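PDB 6NKD: spore germination lipase LipC from Metagenome, which probably hydrolyses lipid ester bonds as a serine hydrolase of the GDSL family, with a likely role in spore germination. Local coordinates for residues E55-L60 with Q108-G113; T6-S11 with P63-Q68; E116-I121 with Y129-L134. One frame throughout, in Å; residues are numbered along the deposited sequence.

How the interactions relate
Strand 3-9 comes first in the chain, and interaction 2 brings its segment 6-11 against segment 63-68 of helix 63-71, closing a loop of 51 residues. Interaction 1 opens inside that loop at 55-60 and closes beyond it at 108-113, so the two cross; helices 53-59 and 63-71 are consecutive, and Met59 reaches Leu8 and Ile65. Interaction 3 follows in series as a short closure, returning the end of helix 98-122 to strand 130-134. Leu60 meets Lys117, Ile118 and Ile121, while Ile121 also touches Met66. Together the contacts tie three crossover helices to one another and to the central parallel sheet.

Interaction 1 (E55-L60 with Q108-G113); sequences EILAML and QKNYSG
Leu57 and Asn110 mark the nearest approach of two helical segments, their CA atoms 6.4 Å apart. Segments 55-60 and 108-113 run nearly parallel, in the same direction, yet few side chains bridge the gap; the surface buried between them is a modest 142 Å². Leu57 carries nearly all of the first helix's share. Its CG stands anti to the backbone N (chi1 168°), which sends the isobutyl fork straight across the gap, and the two methyls then part company. CD1 settles on the backbone of Gly113, 3.6 Å from Gly113 C and 3.8 Å from Gly113 O. With no side chain at Gly113, the leucine methyl can lie directly on the peptide group, where a CB would point into the fork. The other methyl, Leu57 CD2, comes to 4.2 Å from Asn110 OD1, a loose van der Waals approach of a methyl to the amide oxygen. The amide's polar business is with the start of the first helix instead: Asn110 ND2 is hydrogen-bonded to Thr53 OG1, adding a polar link between the same two helices. One turn further on, Met114 of helix 98-122 continues the interface against Ile56, Leu57 and Leu60. Tyr111 turns to helix 144-157, packing on Phe153 and Leu157, while Phe100 of the second subunit covers Glu55, Ala58 and Met59.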
loop_
_atom_site.group_PDB
_atom_site.type_symbol
_atom_site.label_atom_id
_atom_site.label_comp_id
_atom_site.label_asym_id
_atom_site.label_seq_id
_atom_site.Cartn_x
_atom_site.Cartn_y
_atom_site.Cartn_z
ATOM N N GLU A 55 19.912 -5.332 11.661
ATOM C CA GLU A 55 19.506 -6.044 10.455
ATOM C C GLU A 55 20.234 -5.508 9.231
ATOM O O GLU A 55 20.689 -6.283 8.382
ATOM C CB GLU A 55 17.995 -5.934 10.268
ATOM C CG GLU A 55 17.188 -6.557 11.391
ATOM C CD GLU A 55 15.792 -5.981 11.486
ATOM O OE1 GLU A 55 15.604 -4.824 11.059
ATOM O OE2 GLU A 55 14.885 -6.681 11.981
ATOM N N ILE A 56 20.359 -4.182 9.126
ATOM C CA ILE A 56 21.061 -3.575 7.999
ATOM C C ILE A 56 22.498 -4.076 7.934
ATOM O O ILE A 56 23.053 -4.287 6.848
ATOM C CB ILE A 56 20.994 -2.040 8.098
ATOM C CG1 ILE A 56 19.537 -1.572 8.125
ATOM C CG2 ILE A 56 21.742 -1.390 6.945
ATOM C CD1 ILE A 56 19.376 -0.076 8.278
ATOM N N LEU A 57 23.122 -4.281 9.096
ATOM C CA LEU A 57 24.463 -4.856 9.123
ATOM C C LEU A 57 24.446 -6.313 8.675
ATOM O O LEU A 57 25.354 -6.760 7.964
ATOM C CB LEU A 57 25.055 -4.726 10.526
ATOM C CG LEU A 57 26.336 -5.503 10.836
ATOM C CD1 LEU A 57 27.446 -5.139 9.863
ATOM C CD2 LEU A 57 26.773 -5.250 12.269
ATOM N N ALA A 58 23.418 -7.064 9.072
ATOM C CA ALA A 58 23.320 -8.462 8.670
ATOM C C ALA A 58 22.988 -8.621 7.193
ATOM O O ALA A 58 23.208 -9.702 6.636
ATOM C CB ALA A 58 22.273 -9.181 9.521
HETATM N N MSE A 59 22.467 -7.580 6.550
HETATM C CA MSE A 59 22.161 -7.639 5.125
HETATM C C MSE A 59 23.428 -7.701 4.288
HETATM O O MSE A 59 23.445 -8.303 3.216
HETATM C CB MSE A 59 21.337 -6.427 4.691
HETATM C CG MSE A 59 20.000 -6.273 5.375
HETATM SE SE MSE A 59 19.061 -4.735 4.645
HETATM C CE MSE A 59 20.601 -3.612 4.234
ATOM N N LEU A 60 24.491 -7.065 4.785
ATOM C CA LEU A 60 25.725 -6.951 4.018
ATOM C C LEU A 60 26.375 -8.299 3.734
ATOM O O LEU A 60 27.278 -8.363 2.894
ATOM C CB LEU A 60 26.710 -6.035 4.746
ATOM C CG LEU A 60 26.240 -4.591 4.940
ATOM C CD1 LEU A 60 27.384 -3.713 5.425
ATOM C CD2 LEU A 60 25.640 -4.038 3.655
ATOM N N GLN A 108 25.318 3.105 17.151
ATOM C CA GLN A 108 26.670 3.558 16.845
ATOM C C GLN A 108 27.619 2.381 16.650
ATOM O O GLN A 108 28.574 2.474 15.869
ATOM C CB GLN A 108 27.174 4.480 17.956
ATOM C CG GLN A 108 28.053 5.627 17.480
ATOM C CD GLN A 108 29.533 5.303 17.543
ATOM O OE1 GLN A 108 30.274 5.892 18.330
ATOM N NE2 GLN A 108 29.973 4.368 16.710
ATOM N N LYS A 109 27.368 1.267 17.342
ATOM C CA LYS A 109 28.171 0.067 17.139
ATOM C C LYS A 109 27.865 -0.584 15.795
ATOM O O LYS A 109 28.779 -1.034 15.095
ATOM C CB LYS A 109 27.926 -0.914 18.286
ATOM C CG LYS A 109 28.329 -2.348 17.998
ATOM C CD LYS A 109 27.774 -3.282 19.065
ATOM C CE LYS A 109 26.265 -3.112 19.207
ATOM N NZ LYS A 109 25.699 -3.913 20.329
ATOM N N ASN A 110 26.585 -0.640 15.416
ATOM C CA ASN A 110 26.217 -1.246 14.140
ATOM C C ASN A 110 26.673 -0.389 12.966
ATOM O O ASN A 110 27.094 -0.921 11.931
ATOM C CB ASN A 110 24.707 -1.476 14.080
ATOM C CG ASN A 110 24.223 -2.451 15.134
ATOM O OD1 ASN A 110 24.973 -3.316 15.586
ATOM N ND2 ASN A 110 22.962 -2.316 15.530
ATOM N N TYR A 111 26.583 0.937 13.100
ATOM C CA TYR A 111 27.096 1.824 12.061
ATOM C C TYR A 111 28.584 1.590 11.832
ATOM O O TYR A 111 29.040 1.478 10.688
ATOM C CB TYR A 111 26.834 3.284 12.436
ATOM C CG TYR A 111 25.491 3.814 11.983
ATOM C CD1 TYR A 111 25.265 4.138 10.652
ATOM C CD2 TYR A 111 24.456 4.007 12.888
ATOM C CE1 TYR A 111 24.043 4.628 10.233
ATOM C CE2 TYR A 111 23.230 4.496 12.479
ATOM C CZ TYR A 111 23.028 4.805 11.152
ATOM O OH TYR A 111 21.810 5.295 10.740
ATOM N N SER A 112 29.359 1.509 12.916
ATOM C CA SER A 112 30.774 1.179 12.789
ATOM C C SER A 112 30.968 -0.225 12.235
ATOM O O SER A 112 31.964 -0.493 11.553
ATOM C CB SER A 112 31.470 1.318 14.143
ATOM O OG SER A 112 32.808 0.855 14.083
ATOM N N GLY A 113 30.028 -1.130 12.509
ATOM C CA GLY A 113 30.155 -2.489 12.008
ATOM C C GLY A 113 29.925 -2.579 10.512
ATOM O O GLY A 113 30.690 -3.225 9.791
#

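Interaction 2 (T6-S11 with P63-Q68)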
loop_
_atom_site.group_PDB
_atom_site.type_symbol
_atom_site.label_atom_id
_atom_site.label_comp_id
_atom_site.label_asym_id
_atom_site.label_seq_id
_atom_site.Cartn_x
_atom_site.Cartn_y
_atom_site.Cartn_z
ATOM N N THR A 6 23.935 2.670 -4.458
ATOM C CA THR A 6 23.096 1.820 -3.627
ATOM C C THR A 6 22.668 2.585 -2.381
ATOM O O THR A 6 23.383 3.462 -1.888
ATOM C CB THR A 6 23.822 0.524 -3.241
ATOM O OG1 THR A 6 22.861 -0.473 -2.875
ATOM C CG2 THR A 6 24.769 0.748 -2.069
ATOM N N ALA A 7 21.475 2.262 -1.888
ATOM C CA ALA A 7 20.906 2.952 -0.740
ATOM C C ALA A 7 20.309 1.933 0.215
ATOM O O ALA A 7 19.516 1.080 -0.197
ATOM C CB ALA A 7 19.839 3.966 -1.169
ATOM N N LEU A 8 20.691 2.026 1.485
ATOM C CA LEU A 8 20.230 1.116 2.519
ATOM C C LEU A 8 19.667 1.923 3.677
ATOM O O LEU A 8 20.132 3.030 3.960
ATOM C CB LEU A 8 21.370 0.219 3.018
ATOM C CG LEU A 8 22.381 -0.223 1.959
ATOM C CD1 LEU A 8 23.744 -0.457 2.589
ATOM C CD2 LEU A 8 21.895 -1.473 1.243
ATOM N N GLY A 9 18.660 1.371 4.341
ATOM C CA GLY A 9 18.139 2.023 5.526
ATOM C C GLY A 9 16.702 1.614 5.803
ATOM O O GLY A 9 16.246 0.555 5.374
ATOM N N ASP A 10 16.012 2.490 6.532
ATOM C CA ASP A 10 14.671 2.209 7.025
ATOM C C ASP A 10 13.615 2.942 6.208
ATOM O O ASP A 10 13.676 2.959 4.975
ATOM C CB ASP A 10 14.571 2.582 8.508
ATOM C CG ASP A 10 15.041 4.001 8.792
ATOM O OD1 ASP A 10 14.891 4.458 9.945
ATOM O OD2 ASP A 10 15.545 4.667 7.861
ATOM N N SER A 11 12.639 3.552 6.886
ATOM C CA SER A 11 11.533 4.191 6.180
ATOM C C SER A 11 11.981 5.440 5.432
ATOM O O SER A 11 11.356 5.818 4.435
ATOM C CB SER A 11 10.412 4.534 7.161
ATOM O OG SER A 11 10.897 5.297 8.251
ATOM N N PRO A 63 24.418 -12.389 -0.511
ATOM C CA PRO A 63 25.233 -12.364 -1.737
ATOM C C PRO A 63 24.781 -11.320 -2.742
ATOM O O PRO A 63 25.623 -10.650 -3.350
ATOM C CB PRO A 63 25.085 -13.794 -2.280
ATOM C CG PRO A 63 23.812 -14.301 -1.685
ATOM C CD PRO A 63 23.715 -13.670 -0.330
ATOM N N PHE A 64 23.470 -11.150 -2.927
ATOM C CA PHE A 64 22.990 -10.159 -3.886
ATOM C C PHE A 64 23.224 -8.741 -3.384
ATOM O O PHE A 64 23.513 -7.835 -4.176
ATOM C CB PHE A 64 21.508 -10.386 -4.181
ATOM C CG PHE A 64 20.925 -9.392 -5.146
ATOM C CD1 PHE A 64 21.404 -9.304 -6.442
ATOM C CD2 PHE A 64 19.894 -8.554 -4.759
ATOM C CE1 PHE A 64 20.869 -8.393 -7.333
ATOM C CE2 PHE A 64 19.354 -7.641 -5.646
ATOM C CZ PHE A 64 19.843 -7.561 -6.935
ATOM N N ILE A 65 23.106 -8.525 -2.073
ATOM C CA ILE A 65 23.338 -7.195 -1.525
ATOM C C ILE A 65 24.825 -6.858 -1.556
ATOM O O ILE A 65 25.208 -5.708 -1.800
ATOM C CB ILE A 65 22.754 -7.094 -0.104
ATOM C CG1 ILE A 65 21.257 -7.412 -0.133
ATOM C CG2 ILE A 65 22.995 -5.710 0.481
ATOM C CD1 ILE A 65 20.558 -7.211 1.192
HETATM N N MSE A 66 25.681 -7.848 -1.329
HETATM C CA MSE A 66 27.120 -7.625 -1.395
HETATM C C MSE A 66 27.545 -7.286 -2.817
HETATM O O MSE A 66 28.496 -6.534 -3.027
HETATM C CB MSE A 66 27.889 -8.847 -0.896
HETATM C CG MSE A 66 28.876 -8.515 0.204
HETATM SE SE MSE A 66 30.120 -9.946 0.639
HETATM C CE MSE A 66 31.506 -9.551 -0.675
ATOM N N GLU A 67 26.831 -7.856 -3.789
ATOM C CA GLU A 67 27.088 -7.530 -5.188
ATOM C C GLU A 67 26.874 -6.044 -5.450
ATOM O O GLU A 67 27.737 -5.372 -6.027
ATOM C CB GLU A 67 26.186 -8.371 -6.095
ATOM C CG GLU A 67 26.616 -9.821 -6.248
ATOM C CD GLU A 67 27.569 -10.025 -7.407
ATOM O OE1 GLU A 67 27.707 -9.099 -8.233
ATOM O OE2 GLU A 67 28.180 -11.112 -7.495
ATOM N N GLN A 68 25.729 -5.511 -5.017
ATOM C CA GLN A 68 25.407 -4.117 -5.305
ATOM C C GLN A 68 26.229 -3.156 -4.457
ATOM O O GLN A 68 26.480 -2.021 -4.880
ATOM C CB GLN A 68 23.914 -3.872 -5.094
ATOM C CG GLN A 68 23.022 -4.863 -5.820
ATOM C CD GLN A 68 23.310 -4.926 -7.309
ATOM O OE1 GLN A 68 23.479 -3.898 -7.965
ATOM N NE2 GLN A 68 23.372 -6.139 -7.847
#
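Ile65 is the first residue of helical segment 63-68 to meet the strand: its CG2 methyl lies 4.4 Å from Leu8 CD2, a loose apolar touch between two branched side chains. Met59 of helix 53-59 packs on both residues and thickens this hydrophobic patch, and Phe21 of the third subunit reaches Ile65 from outside. Both partners belong to the three-layer alpha/beta/alpha sandwich of SGNH hydrolases, in which helix 63-71 leans on the central parallel sheet near strand 3-9. That strand leads into the GDSL motif, Gly9-Asp10-Ser11-Leu12. Gly9 adopts backbone angles at which a CB would run into the carbonyl O of Leu8, Asp10 is the N-cap of the following helix, its OD2 weakly hydrogen-bonded to Leu12 N and more firmly to Thr78 OG1, and Ser11, the probable nucleophile, has its OG hydrogen-bonded to His189 NE2. Gln68, a turn beyond Ile65, makes the closest backbone approach, its CA 6.6 Å from that of Thr6. The two side chains cross obliquely: Thr6 CB stands 4.0 Å from the carbonyl, Gln68 O, and Thr6 OG1 comes to 4.2 Å from Gln68 CB. It is therefore the root of the glutamine that touches the strand. Beyond CB the chain bends at chi2 (-55°) and leads away, passing CG over one face of the Phe64 ring; Gln68 OE1 is hydrogen-bonded to Lys71 NZ.

Interaction 3 (E116-I121 with Y129-L134)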
loop_
_atom_site.group_PDB
_atom_site.type_symbol
_atom_site.label_atom_id
_atom_site.label_comp_id
_atom_site.label_asym_id
_atom_site.label_seq_id
_atom_site.Cartn_x
_atom_site.Cartn_y
_atom_site.Cartn_z
ATOM N N GLU A 116 32.818 -1.088 8.651
ATOM C CA GLU A 116 33.950 -2.002 8.558
ATOM C C GLU A 116 33.702 -3.103 7.536
ATOM O O GLU A 116 34.651 -3.596 6.915
ATOM C CB GLU A 116 34.246 -2.599 9.936
ATOM C CG GLU A 116 35.343 -3.656 9.955
ATOM C CD GLU A 116 36.687 -3.123 9.492
ATOM O OE1 GLU A 116 36.936 -1.908 9.640
ATOM O OE2 GLU A 116 37.496 -3.923 8.976
ATOM N N LYS A 117 32.445 -3.499 7.339
ATOM C CA LYS A 117 32.158 -4.542 6.363
ATOM C C LYS A 117 32.198 -4.012 4.936
ATOM O O LYS A 117 32.582 -4.748 4.021
ATOM C CB LYS A 117 30.800 -5.182 6.655
ATOM C CG LYS A 117 30.567 -6.492 5.915
ATOM C CD LYS A 117 29.564 -7.368 6.643
ATOM C CE LYS A 117 29.514 -8.765 6.046
ATOM N NZ LYS A 117 28.682 -9.682 6.872
ATOM N N ILE A 118 31.824 -2.746 4.730
ATOM C CA ILE A 118 31.835 -2.171 3.386
ATOM C C ILE A 118 33.245 -2.180 2.809
ATOM O O ILE A 118 33.448 -2.498 1.630
ATOM C CB ILE A 118 31.233 -0.754 3.406
ATOM C CG1 ILE A 118 29.712 -0.822 3.562
ATOM C CG2 ILE A 118 31.603 0.012 2.146
ATOM C CD1 ILE A 118 29.042 0.533 3.643
ATOM N N ARG A 119 34.245 -1.844 3.630
ATOM C CA ARG A 119 35.624 -1.903 3.155
ATOM C C ARG A 119 36.122 -3.340 3.062
ATOM O O ARG A 119 36.974 -3.642 2.218
ATOM C CB ARG A 119 36.534 -1.071 4.058
ATOM C CG ARG A 119 36.328 -1.293 5.542
ATOM C CD ARG A 119 36.265 0.037 6.274
ATOM N NE ARG A 119 35.258 0.915 5.684
ATOM C CZ ARG A 119 34.962 2.129 6.137
ATOM N NH1 ARG A 119 35.593 2.620 7.195
ATOM N NH2 ARG A 119 34.030 2.852 5.530
ATOM N N GLU A 120 35.609 -4.236 3.909
ATOM C CA GLU A 120 35.922 -5.653 3.755
ATOM C C GLU A 120 35.320 -6.219 2.476
ATOM O O GLU A 120 35.881 -7.149 1.885
ATOM C CB GLU A 120 35.426 -6.445 4.963
ATOM C CG GLU A 120 36.307 -6.332 6.194
ATOM C CD GLU A 120 35.820 -7.205 7.335
ATOM O OE1 GLU A 120 34.752 -7.836 7.188
ATOM O OE2 GLU A 120 36.506 -7.261 8.378
ATOM N N ILE A 121 34.183 -5.678 2.039
ATOM C CA ILE A 121 33.570 -6.128 0.794
ATOM C C ILE A 121 34.367 -5.634 -0.404
ATOM O O ILE A 121 34.634 -6.389 -1.346
ATOM C CB ILE A 121 32.103 -5.665 0.729
ATOM C CG1 ILE A 121 31.263 -6.396 1.778
ATOM C CG2 ILE A 121 31.534 -5.876 -0.665
ATOM C CD1 ILE A 121 29.960 -5.696 2.105
ATOM N N TYR A 129 35.207 4.639 -3.371
ATOM C CA TYR A 129 33.823 4.574 -2.928
ATOM C C TYR A 129 33.480 5.776 -2.051
ATOM O O TYR A 129 34.349 6.514 -1.578
ATOM C CB TYR A 129 33.551 3.266 -2.179
ATOM C CG TYR A 129 34.280 3.082 -0.856
ATOM C CD1 TYR A 129 35.580 3.542 -0.672
ATOM C CD2 TYR A 129 33.664 2.431 0.207
ATOM C CE1 TYR A 129 36.240 3.368 0.530
ATOM C CE2 TYR A 129 34.319 2.253 1.414
ATOM C CZ TYR A 129 35.605 2.722 1.569
ATOM O OH TYR A 129 36.261 2.547 2.765
ATOM N N LEU A 130 32.180 5.966 -1.834
ATOM C CA LEU A 130 31.668 7.118 -1.106
ATOM C C LEU A 130 30.507 6.679 -0.229
ATOM O O LEU A 130 29.590 6.003 -0.704
ATOM C CB LEU A 130 31.211 8.215 -2.072
ATOM C CG LEU A 130 31.638 9.644 -1.741
ATOM C CD1 LEU A 130 33.149 9.787 -1.857
ATOM C CD2 LEU A 130 30.923 10.622 -2.653
ATOM N N VAL A 131 30.547 7.063 1.045
ATOM C CA VAL A 131 29.508 6.711 2.006
ATOM C C VAL A 131 29.014 7.990 2.665
ATOM O O VAL A 131 29.808 8.742 3.243
ATOM C CB VAL A 131 30.008 5.717 3.068
ATOM C CG1 VAL A 131 28.921 5.459 4.098
ATOM C CG2 VAL A 131 30.449 4.415 2.416
ATOM N N ARG A 132 27.711 8.236 2.577
ATOM C CA ARG A 132 27.065 9.372 3.227
ATOM C C ARG A 132 25.966 8.831 4.132
ATOM O O ARG A 132 24.908 8.415 3.650
ATOM C CB ARG A 132 26.493 10.352 2.201
ATOM C CG ARG A 132 27.473 11.405 1.695
ATOM C CD ARG A 132 28.431 10.850 0.655
ATOM N NE ARG A 132 29.285 11.894 0.092
ATOM C CZ ARG A 132 30.518 12.158 0.510
ATOM N NH1 ARG A 132 31.052 11.451 1.496
ATOM N NH2 ARG A 132 31.221 13.129 -0.061
ATOM N N LEU A 133 26.214 8.825 5.437
ATOM C CA LEU A 133 25.230 8.380 6.414
ATOM C C LEU A 133 24.621 9.592 7.106
ATOM O O LEU A 133 25.337 10.521 7.494
ATOM C CB LEU A 133 25.857 7.429 7.435
ATOM C CG LEU A 133 27.109 7.886 8.181
ATOM C CD1 LEU A 133 26.748 8.442 9.550
ATOM C CD2 LEU A 133 28.103 6.743 8.305
ATOM N N LEU A 134 23.301 9.581 7.252
ATOM C CA LEU A 134 22.559 10.718 7.774
ATOM C C LEU A 134 22.255 10.512 9.249
ATOM O O LEU A 134 21.855 9.421 9.666
ATOM C CB LEU A 134 21.256 10.919 6.999
ATOM C CG LEU A 134 21.374 11.023 5.478
ATOM C CD1 LEU A 134 21.223 9.659 4.815
ATOM C CD2 LEU A 134 20.352 12.009 4.935
#
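The Arg119 guanidinium carries Tyr129 OH over one face and the backbone N of Glu116 over the other, the latter displaced toward the rim. Guanidinium and phenol ring stand almost perpendicular, their planes 84° apart. Although Arg119 NE comes to 3.5 Å from Tyr129 OH, the angle is too poor for a hydrogen bond, so the hydroxyl merely rests on the flat cation. Bends at chi2 and chi3 curl the arginine back over the hydroxyl. At the edge of the tyrosine ring, near its plane, sits Ile118 CG2, 3.6 Å from Tyr129 CE2. The same isoleucine uses its longer branch for the strand, Ile118 CD1 lying 4.3 Å from Val131 CG2. With an alanine at Tyr129, Ile118 CG2 would probably lose its aromatic neighbour and the guanidinium of Arg119 would be freer to turn. Ile166 of the neighbouring strand touches both Arg119 and Val131, extending the apolar floor under the helix. Helix 98-122 thus packs on the strand it leads into, as in the beta-alpha-beta crossovers of the parallel sheet in SGNH hydrolases, here between adjacent strands 74-77 and 130-134.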